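Local coordinates for peptidase S9 prolyl oligopeptidase catalytic domain-containing protein (Pyrococcus horikoshii, PDB 4HXF), which probably cleaves peptides as a serine protease of the prolyl oligopeptidase family, self-compartmentalizing as a hexamer, at residues 139-142 and 143-146; 193-196 and 197-200; 412-415 and 416-420; 493-496 and 497-500; 505-508 and 509-512. One frame throughout, in Å; residues are numbered along the deposited sequence.

Contact 1: 139-142 and 143-146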
# COMPACT_ATOMS: atom_id res chain seq x y z
N ALA A 139 -1.97 -36.11 -15.46
CA ALA A 139 -2.57 -34.89 -14.94
C ALA A 139 -1.61 -33.85 -14.44
O ALA A 139 -1.95 -32.70 -14.18
CB ALA A 139 -3.50 -35.29 -13.78
N TRP A 140 -0.35 -34.25 -14.31
CA TRP A 140 0.73 -33.37 -13.81
C TRP A 140 2.08 -33.78 -14.30
O TRP A 140 2.26 -34.87 -14.88
CB TRP A 140 0.62 -33.34 -12.26
CG TRP A 140 0.85 -34.67 -11.52
CD1 TRP A 140 1.25 -35.85 -12.01
CD2 TRP A 140 0.59 -34.83 -10.11
NE1 TRP A 140 1.26 -36.84 -10.98
CE2 TRP A 140 0.88 -36.23 -9.77
CE3 TRP A 140 0.16 -33.96 -9.10
CZ2 TRP A 140 0.76 -36.70 -8.45
CZ3 TRP A 140 0.01 -34.44 -7.82
CH2 TRP A 140 0.33 -35.77 -7.51
N PHE A 141 3.04 -32.88 -14.21
CA PHE A 141 4.39 -33.18 -14.61
C PHE A 141 5.36 -32.47 -13.71
O PHE A 141 5.21 -31.31 -13.42
CB PHE A 141 4.66 -32.89 -16.09
CG PHE A 141 5.76 -33.72 -16.69
CD1 PHE A 141 5.46 -34.90 -17.29
CD2 PHE A 141 7.12 -33.35 -16.67
CE1 PHE A 141 6.40 -35.76 -17.77
CE2 PHE A 141 8.09 -34.17 -17.20
CZ PHE A 141 7.74 -35.33 -17.78
N ASP A 142 6.40 -33.18 -13.32
CA ASP A 142 7.42 -32.59 -12.44
C ASP A 142 7.99 -31.31 -13.01
O ASP A 142 8.37 -31.27 -14.18
CB ASP A 142 8.56 -33.62 -12.21
CG ASP A 142 9.52 -33.15 -11.12
OD1 ASP A 142 9.04 -33.10 -9.99
OD2 ASP A 142 10.61 -32.67 -11.52
N ASN A 143 8.07 -30.30 -12.17
CA ASN A 143 8.67 -29.01 -12.53
C ASN A 143 7.82 -28.22 -13.54
O ASN A 143 8.25 -27.18 -14.05
CB ASN A 143 10.07 -29.11 -13.10
CG ASN A 143 10.92 -27.83 -12.77
OD1 ASN A 143 10.70 -27.17 -11.76
ND2 ASN A 143 11.80 -27.51 -13.66
N MET A 144 6.58 -28.65 -13.74
CA MET A 144 5.62 -28.00 -14.62
C MET A 144 4.32 -27.74 -13.92
O MET A 144 3.66 -26.79 -14.30
CB MET A 144 5.34 -28.82 -15.85
CG MET A 144 6.52 -28.98 -16.71
SD MET A 144 6.31 -29.92 -18.17
CE MET A 144 8.00 -29.67 -18.79
N GLY A 145 3.86 -28.61 -12.99
CA GLY A 145 2.66 -28.48 -12.23
C GLY A 145 1.52 -29.38 -12.74
O GLY A 145 1.74 -30.34 -13.56
N PHE A 146 0.31 -29.06 -12.38
CA PHE A 146 -0.88 -29.73 -12.97
C PHE A 146 -1.03 -29.22 -14.40
O PHE A 146 -0.99 -28.00 -14.66
CB PHE A 146 -2.17 -29.50 -12.20
CG PHE A 146 -2.21 -30.21 -10.90
CD1 PHE A 146 -1.70 -29.62 -9.73
CD2 PHE A 146 -2.69 -31.51 -10.83
CE1 PHE A 146 -1.76 -30.26 -8.50
CE2 PHE A 146 -2.71 -32.18 -9.61
CZ PHE A 146 -2.30 -31.54 -8.42
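Phe146 lies beside Trp140, and the two side chains point the same way from one face of a short hairpin. The Phe146 side chain can be followed outward. Its CB passes the carbonyl of Ala139, with CB to Ala139 O at 3.8 Å. CD2 still sits near that oxygen and also nears Trp140 CB. CE2 reaches Trp140 CE3 at 3.4 Å, and CZ meets the same carbon at 3.5 Å. The ring planes are 42° apart, an oblique pairing. Trp140 NE1 bonds to Phe500 O, and Trp140 stacks on Tyr547.

On the other face, Met144 SD lies 3.8 Å from Phe141 CD2, an oblique Met-aromatic contact. Phe141 O takes two backbone bonds, from Met144 N at 3.0 Å and from Gly145 N at 3.0 Å. Phe141 N returns one to Gly145 O at 2.9 Å. Asp142, at the turn, has its carboxylate bound outside the hairpin: OD1 accepts from the backbone N of both His578 and Tyr547. It thus sits beside the probable catalytic triad. Met144 and Gly145 both face Phe141. This is a classic beta bulge, here closing the two-stranded hairpin 140-141 and 145-146.

Contact 2: 193-196 and 197-200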
# COMPACT_ATOMS: atom_id res chain seq x y z
N ILE A 193 -2.90 -43.59 -25.15
CA ILE A 193 -2.43 -42.41 -24.54
C ILE A 193 -1.31 -41.84 -25.38
O ILE A 193 -0.76 -42.51 -26.28
CB ILE A 193 -1.96 -42.65 -23.10
CG1 ILE A 193 -0.78 -43.58 -22.95
CG2 ILE A 193 -3.19 -43.26 -22.31
CD1 ILE A 193 -0.09 -43.59 -21.54
N PRO A 194 -0.89 -40.60 -25.11
CA PRO A 194 0.33 -40.10 -25.79
C PRO A 194 1.56 -40.90 -25.42
O PRO A 194 1.76 -41.26 -24.27
CB PRO A 194 0.44 -38.62 -25.34
CG PRO A 194 -0.91 -38.30 -24.80
CD PRO A 194 -1.45 -39.59 -24.21
N ARG A 195 2.39 -41.17 -26.42
CA ARG A 195 3.61 -41.99 -26.24
C ARG A 195 4.84 -41.16 -25.88
O ARG A 195 5.89 -41.08 -26.59
CB ARG A 195 3.80 -42.84 -27.48
CG ARG A 195 2.63 -43.59 -27.96
CD ARG A 195 2.14 -44.65 -26.97
NE ARG A 195 3.11 -45.64 -26.52
CZ ARG A 195 3.36 -46.77 -27.20
NH1 ARG A 195 2.79 -46.99 -28.37
NH2 ARG A 195 4.22 -47.63 -26.70
N TYR A 196 4.73 -40.47 -24.75
CA TYR A 196 5.74 -39.56 -24.30
C TYR A 196 7.07 -40.20 -24.17
O TYR A 196 7.12 -41.30 -23.71
CB TYR A 196 5.37 -39.05 -22.93
CG TYR A 196 4.10 -38.25 -22.84
CD1 TYR A 196 3.00 -38.74 -22.14
CD2 TYR A 196 3.98 -37.07 -23.51
CE1 TYR A 196 1.86 -37.96 -22.04
CE2 TYR A 196 2.81 -36.29 -23.44
CZ TYR A 196 1.76 -36.74 -22.64
OH TYR A 196 0.62 -35.94 -22.61
N PHE A 197 8.11 -39.56 -24.71
CA PHE A 197 9.55 -40.01 -24.64
C PHE A 197 9.77 -41.26 -25.49
O PHE A 197 10.85 -41.82 -25.47
CB PHE A 197 10.14 -40.14 -23.22
CG PHE A 197 10.20 -38.86 -22.46
CD1 PHE A 197 9.12 -38.44 -21.70
CD2 PHE A 197 11.36 -38.09 -22.46
CE1 PHE A 197 9.14 -37.25 -20.98
CE2 PHE A 197 11.40 -36.88 -21.75
CZ PHE A 197 10.30 -36.47 -21.01
N LYS A 198 8.80 -41.69 -26.26
CA LYS A 198 8.87 -42.90 -27.06
C LYS A 198 8.57 -42.73 -28.54
O LYS A 198 9.46 -43.09 -29.39
CB LYS A 198 8.07 -44.08 -26.51
CG LYS A 198 8.08 -45.31 -27.47
CD LYS A 198 9.20 -46.28 -27.27
CE LYS A 198 8.99 -47.10 -25.99
NZ LYS A 198 8.19 -48.33 -25.82
N TYR A 199 7.40 -42.16 -28.88
CA TYR A 199 7.10 -41.89 -30.26
C TYR A 199 6.59 -40.49 -30.51
O TYR A 199 5.82 -39.99 -29.75
CB TYR A 199 6.06 -42.85 -30.78
CG TYR A 199 6.50 -44.32 -30.72
CD1 TYR A 199 5.79 -45.23 -30.00
CD2 TYR A 199 7.58 -44.81 -31.48
CE1 TYR A 199 6.18 -46.58 -29.88
CE2 TYR A 199 7.92 -46.20 -31.42
CZ TYR A 199 7.19 -47.07 -30.64
OH TYR A 199 7.49 -48.47 -30.48
N TRP A 200 6.99 -39.92 -31.62
CA TRP A 200 6.57 -38.61 -32.09
C TRP A 200 6.12 -38.65 -33.52
O TRP A 200 6.47 -39.55 -34.28
CB TRP A 200 7.81 -37.66 -32.11
CG TRP A 200 8.29 -37.26 -30.74
CD1 TRP A 200 7.89 -36.10 -29.99
CD2 TRP A 200 9.26 -37.95 -29.91
NE1 TRP A 200 8.54 -36.06 -28.81
CE2 TRP A 200 9.39 -37.18 -28.68
CE3 TRP A 200 9.93 -39.16 -30.02
CZ2 TRP A 200 10.23 -37.56 -27.66
CZ3 TRP A 200 10.81 -39.50 -29.02
CH2 TRP A 200 10.88 -38.77 -27.82
O HOH W 1 5.88 -46.43 -24.18
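The tight turn in which Arg195 meets Lys198 and Tyr199 belongs to the loop between strands 182-188 and 200-206, two neighbouring strands of a four-stranded antiparallel propeller sheet. Arg195 O is its hub. It accepts from Tyr199 N at 2.9 Å, in the carbonyl plane, and from Lys198 N at 3.0 Å, which sits above that plane. Two bonds therefore grip one oxygen. Arg195 is also the centre of an inverse gamma turn, closed by a weak bond from Tyr196 N to Pro194 O.

The side chains of Arg195 and Tyr199 lie side by side. The arginine bends at chi2 (-64°) and again at chi3 (-55°), which folds its guanidinium back alongside the tyrosine. Tyr199 presents its ring edge to the guanidinium face, with CE1 3.7 Å from Arg195 NH1. The planes are 79° apart, close to perpendicular. A face of the same Tyr199 ring is covered near its rim by Lys198 CG.

Lys198 NZ comes within 4.1 Å of Arg195 NH2. A water between these like charges accepts from Arg195 NH2 at 3.2 Å and, weakly, from Lys198 NZ at 3.4 Å. Each charge has a further partner: Asp191 forms a salt bridge with Arg195 NH1, and Lys238 O bonds to Lys198 NZ. Phe197, at the outer corner, packs on Trp506 of the hydrolase part. The backbone angles of Tyr196 and Phe197 are those of a type II beta turn, here in a connection between adjacent strands of a propeller blade.

Contact 3: 412-415 and 416-420; sequences YVNP and RGSNG
Asn414 and Pro415 meet Ser418 where the chain leaves strand 409-413 of the alpha/beta hydrolase sheet. Pro415 to Ser418 form a type II beta turn. Asn414 comes first. Its CB lies 3.5 Å from Ser418 OG, so the serine hydroxyl sits against the foot of the amide side chain. The amide end is held from outside: ND2 bonds to Tyr392 O and Tyr421 OH.

Pro415 follows. Its ring carbon CD approaches Ser418 OG at 3.4 Å, while its carbonyl oxygen takes both bonds of the turn. Ser418 N donates to Pro415 O at 3.0 Å, with an angle at hydrogen of 155°. Ser418 OG donates to the same oxygen at 2.7 Å, in the carbonyl plane and on a lone pair. The serine can do this because its OG stands anti to the carbonyl carbon (chi1 -60°), on the side of its own N. Both donors thus come from one residue. The hydroxyl also bonds to His385 NE2. Replacing the serine by an alanine takes away the hydroxyl, which is likely to cost His385 NE2 this partner and leave Pro415 O with only the backbone bond from this residue.

The guanidinium of Arg416, at the first corner, forms salt bridges with Asp440 and Asp360. Gly417 takes the second corner with backbone angles at which a CB would be pressed against the carbonyl O of Arg416. Beyond the turn the Asn419 side chain meets the backbone of the next residue, OD1 accepting from Gly420 N at 2.9 Å.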
# COMPACT_ATOMS: atom_id res chain seq x y z
N TYR A 412 30.93 -44.47 -4.01
CA TYR A 412 29.84 -44.46 -4.99
C TYR A 412 30.26 -45.22 -6.30
O TYR A 412 31.45 -45.23 -6.67
CB TYR A 412 29.43 -43.04 -5.31
CG TYR A 412 30.48 -42.05 -5.86
CD1 TYR A 412 31.25 -41.26 -5.03
CD2 TYR A 412 30.69 -41.95 -7.20
CE1 TYR A 412 32.17 -40.42 -5.58
CE2 TYR A 412 31.62 -41.01 -7.74
CZ TYR A 412 32.31 -40.25 -6.86
OH TYR A 412 33.21 -39.37 -7.47
N VAL A 413 29.29 -45.92 -6.90
CA VAL A 413 29.61 -46.72 -8.10
C VAL A 413 28.59 -46.46 -9.17
O VAL A 413 27.52 -45.88 -8.94
CB VAL A 413 29.67 -48.26 -7.77
CG1 VAL A 413 30.58 -48.46 -6.48
CG2 VAL A 413 28.21 -48.91 -7.58
N ASN A 414 28.89 -47.00 -10.38
CA ASN A 414 27.88 -47.03 -11.46
C ASN A 414 27.41 -48.48 -11.64
O ASN A 414 28.06 -49.29 -12.36
CB ASN A 414 28.48 -46.47 -12.75
CG ASN A 414 28.48 -44.95 -12.79
OD1 ASN A 414 27.56 -44.32 -12.24
ND2 ASN A 414 29.47 -44.32 -13.52
N PRO A 415 26.31 -48.86 -10.99
CA PRO A 415 25.88 -50.28 -11.13
C PRO A 415 25.30 -50.47 -12.52
O PRO A 415 25.00 -49.48 -13.25
CB PRO A 415 24.77 -50.40 -10.10
CG PRO A 415 24.33 -49.03 -9.86
CD PRO A 415 25.47 -48.05 -10.08
N ARG A 416 25.08 -51.71 -12.93
CA ARG A 416 24.30 -51.93 -14.14
C ARG A 416 22.94 -51.25 -14.05
O ARG A 416 22.35 -51.03 -12.99
CB ARG A 416 24.15 -53.46 -14.39
CG ARG A 416 23.10 -54.18 -13.46
CD ARG A 416 23.33 -55.69 -13.52
NE ARG A 416 24.59 -56.01 -12.87
CZ ARG A 416 25.34 -57.05 -13.10
NH1 ARG A 416 24.95 -58.01 -13.94
NH2 ARG A 416 26.47 -57.20 -12.47
N GLY A 417 22.60 -50.72 -15.22
CA GLY A 417 21.51 -49.79 -15.36
C GLY A 417 21.99 -48.36 -15.59
O GLY A 417 21.21 -47.54 -16.11
N SER A 418 23.21 -48.00 -15.16
CA SER A 418 23.72 -46.64 -15.27
C SER A 418 23.92 -46.26 -16.73
O SER A 418 24.21 -47.15 -17.63
CB SER A 418 25.02 -46.50 -14.59
OG SER A 418 24.99 -46.79 -13.17
N ASN A 419 23.87 -44.98 -16.97
CA ASN A 419 24.43 -44.42 -18.22
C ASN A 419 25.92 -44.43 -18.25
O ASN A 419 26.57 -44.60 -17.24
CB ASN A 419 23.92 -42.96 -18.42
CG ASN A 419 23.64 -42.64 -19.88
OD1 ASN A 419 24.13 -43.32 -20.79
ND2 ASN A 419 22.77 -41.65 -20.10
N GLY A 420 26.48 -44.33 -19.45
CA GLY A 420 27.89 -44.20 -19.65
C GLY A 420 28.66 -45.38 -20.17
O GLY A 420 29.88 -45.34 -20.39

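Contact 4: 493-496 and 497-500. With Y3A (N-[(benzyloxy)carbonyl]glycyl-N-[(2S,3R)-4-chloro-3-hydroxy-1-phenylbutan-2-yl]glycinamide), chain B.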
# COMPACT_ATOMS: atom_id res chain seq x y z
N TYR A 493 7.04 -47.99 -3.23
CA TYR A 493 6.09 -48.88 -3.83
C TYR A 493 5.89 -48.65 -5.28
O TYR A 493 5.33 -47.60 -5.70
CB TYR A 493 4.74 -48.81 -3.07
CG TYR A 493 3.65 -49.79 -3.44
CD1 TYR A 493 3.95 -51.00 -4.16
CD2 TYR A 493 2.35 -49.65 -3.03
CE1 TYR A 493 2.99 -51.92 -4.48
CE2 TYR A 493 1.39 -50.56 -3.34
CZ TYR A 493 1.68 -51.71 -4.09
OH TYR A 493 0.74 -52.63 -4.34
N TRP A 494 6.35 -49.60 -6.13
CA TRP A 494 6.22 -49.38 -7.55
C TRP A 494 4.81 -49.23 -8.08
O TRP A 494 4.60 -48.53 -9.11
CB TRP A 494 6.97 -50.46 -8.35
CG TRP A 494 8.45 -50.39 -8.10
CD1 TRP A 494 9.23 -51.31 -7.43
CD2 TRP A 494 9.34 -49.37 -8.60
NE1 TRP A 494 10.56 -50.88 -7.46
CE2 TRP A 494 10.64 -49.69 -8.10
CE3 TRP A 494 9.15 -48.22 -9.32
CZ2 TRP A 494 11.77 -48.94 -8.41
CZ3 TRP A 494 10.29 -47.47 -9.63
CH2 TRP A 494 11.56 -47.82 -9.15
N LEU A 495 3.81 -49.85 -7.49
CA LEU A 495 2.51 -49.79 -8.10
C LEU A 495 1.96 -48.37 -8.06
O LEU A 495 1.38 -47.88 -9.04
CB LEU A 495 1.47 -50.71 -7.45
CG LEU A 495 0.17 -50.87 -8.22
CD1 LEU A 495 0.32 -51.46 -9.61
CD2 LEU A 495 -0.85 -51.74 -7.52
N THR A 496 2.18 -47.63 -6.95
CA THR A 496 1.76 -46.24 -6.92
C THR A 496 2.60 -45.33 -7.80
O THR A 496 2.17 -44.26 -8.23
CB THR A 496 1.61 -45.69 -5.49
OG1 THR A 496 2.89 -45.68 -4.88
CG2 THR A 496 0.61 -46.59 -4.72
N SER A 497 3.89 -45.68 -8.01
CA SER A 497 4.65 -44.96 -8.99
C SER A 497 3.99 -45.08 -10.37
O SER A 497 3.78 -44.10 -11.08
CB SER A 497 6.10 -45.51 -9.01
OG SER A 497 6.87 -44.92 -10.10
N TYR A 498 3.69 -46.30 -10.79
CA TYR A 498 2.95 -46.52 -12.06
C TYR A 498 1.75 -45.61 -12.25
O TYR A 498 1.54 -44.96 -13.23
CB TYR A 498 2.59 -48.01 -12.22
CG TYR A 498 1.48 -48.27 -13.23
CD1 TYR A 498 1.64 -48.00 -14.60
CD2 TYR A 498 0.28 -48.71 -12.82
CE1 TYR A 498 0.63 -48.21 -15.45
CE2 TYR A 498 -0.75 -48.94 -13.70
CZ TYR A 498 -0.61 -48.66 -14.99
OH TYR A 498 -1.67 -48.87 -15.85
N ALA A 499 0.85 -45.66 -11.20
CA ALA A 499 -0.45 -45.07 -11.32
C ALA A 499 -0.57 -43.58 -10.91
O ALA A 499 -1.49 -42.95 -11.39
CB ALA A 499 -1.51 -45.91 -10.54
N PHE A 500 0.34 -43.10 -10.08
CA PHE A 500 0.31 -41.72 -9.58
C PHE A 500 1.31 -40.78 -10.16
O PHE A 500 1.03 -39.57 -10.23
CB PHE A 500 0.43 -41.84 -8.06
CG PHE A 500 -0.05 -40.62 -7.25
CD1 PHE A 500 -1.16 -39.89 -7.58
CD2 PHE A 500 0.55 -40.37 -6.00
CE1 PHE A 500 -1.59 -38.86 -6.75
CE2 PHE A 500 0.10 -39.35 -5.16
CZ PHE A 500 -0.94 -38.54 -5.57
N3 Y3A B . 14.45 -39.73 -15.62
CA3 Y3A B . 14.12 -40.93 -14.82
C3 Y3A B . 13.59 -40.39 -13.49
O3 Y3A B . 13.15 -39.29 -13.26
C4 Y3A B . 14.73 -40.17 -10.29
O4 Y3A B . 15.80 -41.04 -10.36
CA4 Y3A B . 13.54 -40.85 -10.94
N4 Y3A B . 14.01 -41.28 -12.29
CB4 Y3A B . 13.12 -42.22 -10.34
CG4 Y3A B . 11.96 -42.85 -11.03
CD1 Y3A B . 10.66 -42.32 -11.07
CD2 Y3A B . 12.12 -44.10 -11.61
CE1 Y3A B . 9.60 -42.95 -11.70
CE2 Y3A B . 11.08 -44.74 -12.25
CZ4 Y3A B . 9.85 -44.16 -12.32
C15 Y3A B . 14.88 -38.63 -10.57
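Trp494 and Ser497 stand one helical turn apart and turn toward the same bound phenyl ring of the inhibitor. Trp494 offers its edge: CZ3 lies 3.9 Å from Y3A CE2, near the indole plane. Ser497 comes beside it, with OG 4.1 Å from Trp494 CE3. Because OG lies anti to the serine N (chi1 173°), it also reaches 3.7 Å from Y3A CE1. Its polar need is met by a hydrogen bond to Asp508 OD1.

Leu495 and Tyr498 form a second pair on the helix. Leu495 CD1 touches Tyr498 CD2 at 4.2 Å, and Leu495 O lies at the edge of the tyrosine ring. The far end of Tyr498 reaches Asp563 of the second subunit, while Thr496 OG1 turns to Asp552.

Main-chain bonds hold the helix that carries these side chains. Tyr498 N donates to Trp494 O at 2.9 Å and almost straight, at 175°. Phe500 N donates to Thr496 O at 2.8 Å. The phenyl group is the inhibitor's phenylalanine side chain, so this helix face probably lines the S1 pocket. An indole edge and a hydroxyl already engaged with a carboxylate imply that the ring is held here by van der Waals contact.

Contact 5: 505-508 and 509-512; sequences LWFD and KEVI. With Y3A (N-[(benzyloxy)carbonyl]glycyl-N-[(2S,3R)-4-chloro-3-hydroxy-1-phenylbutan-2-yl]glycinamide), chain B.
Phe507 lays one face of its ring under Val511, one helical turn further on. Val511 CG2 stands 3.5 Å from the ring centroid and 21° off the normal, a CH-pi contact. The methyl is shifted toward the rim, and its closest approach is to Phe507 CZ, at 3.3 Å. The ring edge meets the inhibitor: Phe507 CD2 is 3.5 Å from Y3A CE2. Phe507 can serve both because CG lies anti to its N (chi1 -162°), swinging the ring beside the later turn of the helix. With an alanine here, Val511 CG2 would probably lose the ring it rests on, and a gap would open beside the bound phenyl.

Asp508 also faces the inhibitor, its OD1 3.7 Å from Y3A CZ4. OD2 runs beside Ile512 CG1. Val511 N bonds to Phe507 O at 2.9 Å and Ile512 N to Asp508 O at 2.8 Å, while the bonds of Glu510 N are weak.

Lys509 leaves on another side. Its extended chain passes over Leu505 O, and a water links the two, donating to Leu505 O at 2.8 Å and accepting from Lys509 NZ at 3.0 Å. The amine also forms a salt bridge with Asp563 of the second subunit. Glu510 turns its carboxylate to Ser241 and Val240 of the propeller part. The helix thus gives a pocket wall whose aromatic edge suits an apolar side chain. Asp508 is part of that wall, while Lys509 and Glu510 find their partners outside it.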
# COMPACT_ATOMS: atom_id res chain seq x y z
N LEU A 505 2.90 -44.25 -16.15
CA LEU A 505 2.04 -45.11 -16.96
C LEU A 505 2.88 -45.85 -18.03
O LEU A 505 2.53 -47.00 -18.36
CB LEU A 505 0.88 -44.35 -17.62
CG LEU A 505 -0.28 -43.90 -16.77
CD1 LEU A 505 -1.28 -43.13 -17.67
CD2 LEU A 505 -0.85 -45.12 -16.02
N TRP A 506 3.93 -45.18 -18.52
CA TRP A 506 4.80 -45.83 -19.51
C TRP A 506 6.12 -46.21 -18.93
O TRP A 506 6.58 -47.31 -19.23
CB TRP A 506 4.90 -44.90 -20.72
CG TRP A 506 5.29 -43.51 -20.39
CD1 TRP A 506 4.46 -42.45 -20.10
CD2 TRP A 506 6.60 -43.01 -20.34
NE1 TRP A 506 5.22 -41.33 -19.84
CE2 TRP A 506 6.48 -41.58 -19.98
CE3 TRP A 506 7.89 -43.57 -20.55
CZ2 TRP A 506 7.54 -40.81 -19.82
CZ3 TRP A 506 8.97 -42.75 -20.37
CH2 TRP A 506 8.80 -41.41 -20.00
N PHE A 507 6.73 -45.42 -18.07
CA PHE A 507 8.05 -45.75 -17.63
C PHE A 507 8.10 -46.93 -16.65
O PHE A 507 8.99 -47.76 -16.79
CB PHE A 507 8.78 -44.57 -17.03
CG PHE A 507 10.30 -44.74 -16.95
CD1 PHE A 507 11.04 -45.14 -18.10
CD2 PHE A 507 10.95 -44.57 -15.78
CE1 PHE A 507 12.42 -45.32 -18.00
CE2 PHE A 507 12.33 -44.70 -15.67
CZ PHE A 507 13.06 -45.09 -16.79
N ASP A 508 7.16 -47.04 -15.72
CA ASP A 508 7.17 -48.18 -14.83
C ASP A 508 6.93 -49.48 -15.61
O ASP A 508 7.46 -50.53 -15.23
CB ASP A 508 6.09 -48.07 -13.70
CG ASP A 508 6.50 -47.19 -12.55
OD1 ASP A 508 6.74 -46.04 -12.73
OD2 ASP A 508 6.46 -47.76 -11.48
N LYS A 509 6.12 -49.43 -16.65
CA LYS A 509 5.89 -50.65 -17.52
C LYS A 509 7.23 -51.20 -18.02
O LYS A 509 7.39 -52.45 -18.14
CB LYS A 509 4.89 -50.44 -18.64
CG LYS A 509 3.44 -50.34 -18.12
CD LYS A 509 2.44 -50.32 -19.25
CE LYS A 509 1.00 -50.11 -18.75
NZ LYS A 509 0.05 -49.84 -19.86
N GLU A 510 8.11 -50.28 -18.35
CA GLU A 510 9.42 -50.63 -18.89
C GLU A 510 10.39 -51.06 -17.78
O GLU A 510 11.03 -52.10 -17.87
CB GLU A 510 9.97 -49.40 -19.60
CG GLU A 510 11.40 -49.56 -20.09
CD GLU A 510 11.83 -48.50 -21.08
OE1 GLU A 510 13.06 -48.21 -20.97
OE2 GLU A 510 11.01 -48.23 -22.03
N VAL A 511 10.47 -50.24 -16.70
CA VAL A 511 11.51 -50.49 -15.70
C VAL A 511 11.16 -51.60 -14.68
O VAL A 511 12.02 -52.35 -14.20
CB VAL A 511 11.98 -49.18 -14.99
CG1 VAL A 511 13.06 -49.50 -13.95
CG2 VAL A 511 12.49 -48.24 -16.07
N ILE A 512 9.87 -51.72 -14.35
CA ILE A 512 9.34 -52.71 -13.42
C ILE A 512 8.66 -53.89 -14.17
O ILE A 512 8.96 -55.08 -13.86
CB ILE A 512 8.38 -52.10 -12.37
CG1 ILE A 512 9.02 -50.79 -11.86
CG2 ILE A 512 8.06 -53.09 -11.25
CD1 ILE A 512 10.39 -50.95 -11.25
N3 Y3A B . 14.45 -39.73 -15.62
CA3 Y3A B . 14.12 -40.93 -14.82
C3 Y3A B . 13.59 -40.39 -13.49
O3 Y3A B . 13.15 -39.29 -13.26
C4 Y3A B . 14.73 -40.17 -10.29
O4 Y3A B . 15.80 -41.04 -10.36
CA4 Y3A B . 13.54 -40.85 -10.94
N4 Y3A B . 14.01 -41.28 -12.29
CB4 Y3A B . 13.12 -42.22 -10.34
CG4 Y3A B . 11.96 -42.85 -11.03
CD1 Y3A B . 10.66 -42.32 -11.07
CD2 Y3A B . 12.12 -44.10 -11.61
CE1 Y3A B . 9.60 -42.95 -11.70
CE2 Y3A B . 11.08 -44.74 -12.25
CZ4 Y3A B . 9.85 -44.16 -12.32
C15 Y3A B . 14.88 -38.63 -10.57
O HOH W 2 0.92 -47.13 -20.68

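All five contacts are local and follow in series; none nests in or crosses another. Contact 1 closes a hairpin, and contact 2 closes the turn between two strands of a later sheet. They touch through Phe141 and Phe197. Contact 3 closes the turn after strand 409-413 and stays apart, about 9 Å from contact 5 at the nearest atoms. Contacts 4 and 5 lie on consecutive helices with centres about 10 Å apart, and both touch the inhibitor. Contact 1 joins contact 4 through Trp140 and Phe500, and contact 2 packs on contact 5 through Phe197 and Trp506. The first two thus tie propeller-side loops to the hydrolase domain. All but contact 3 also reach the second subunit, contact 2 through Ile193.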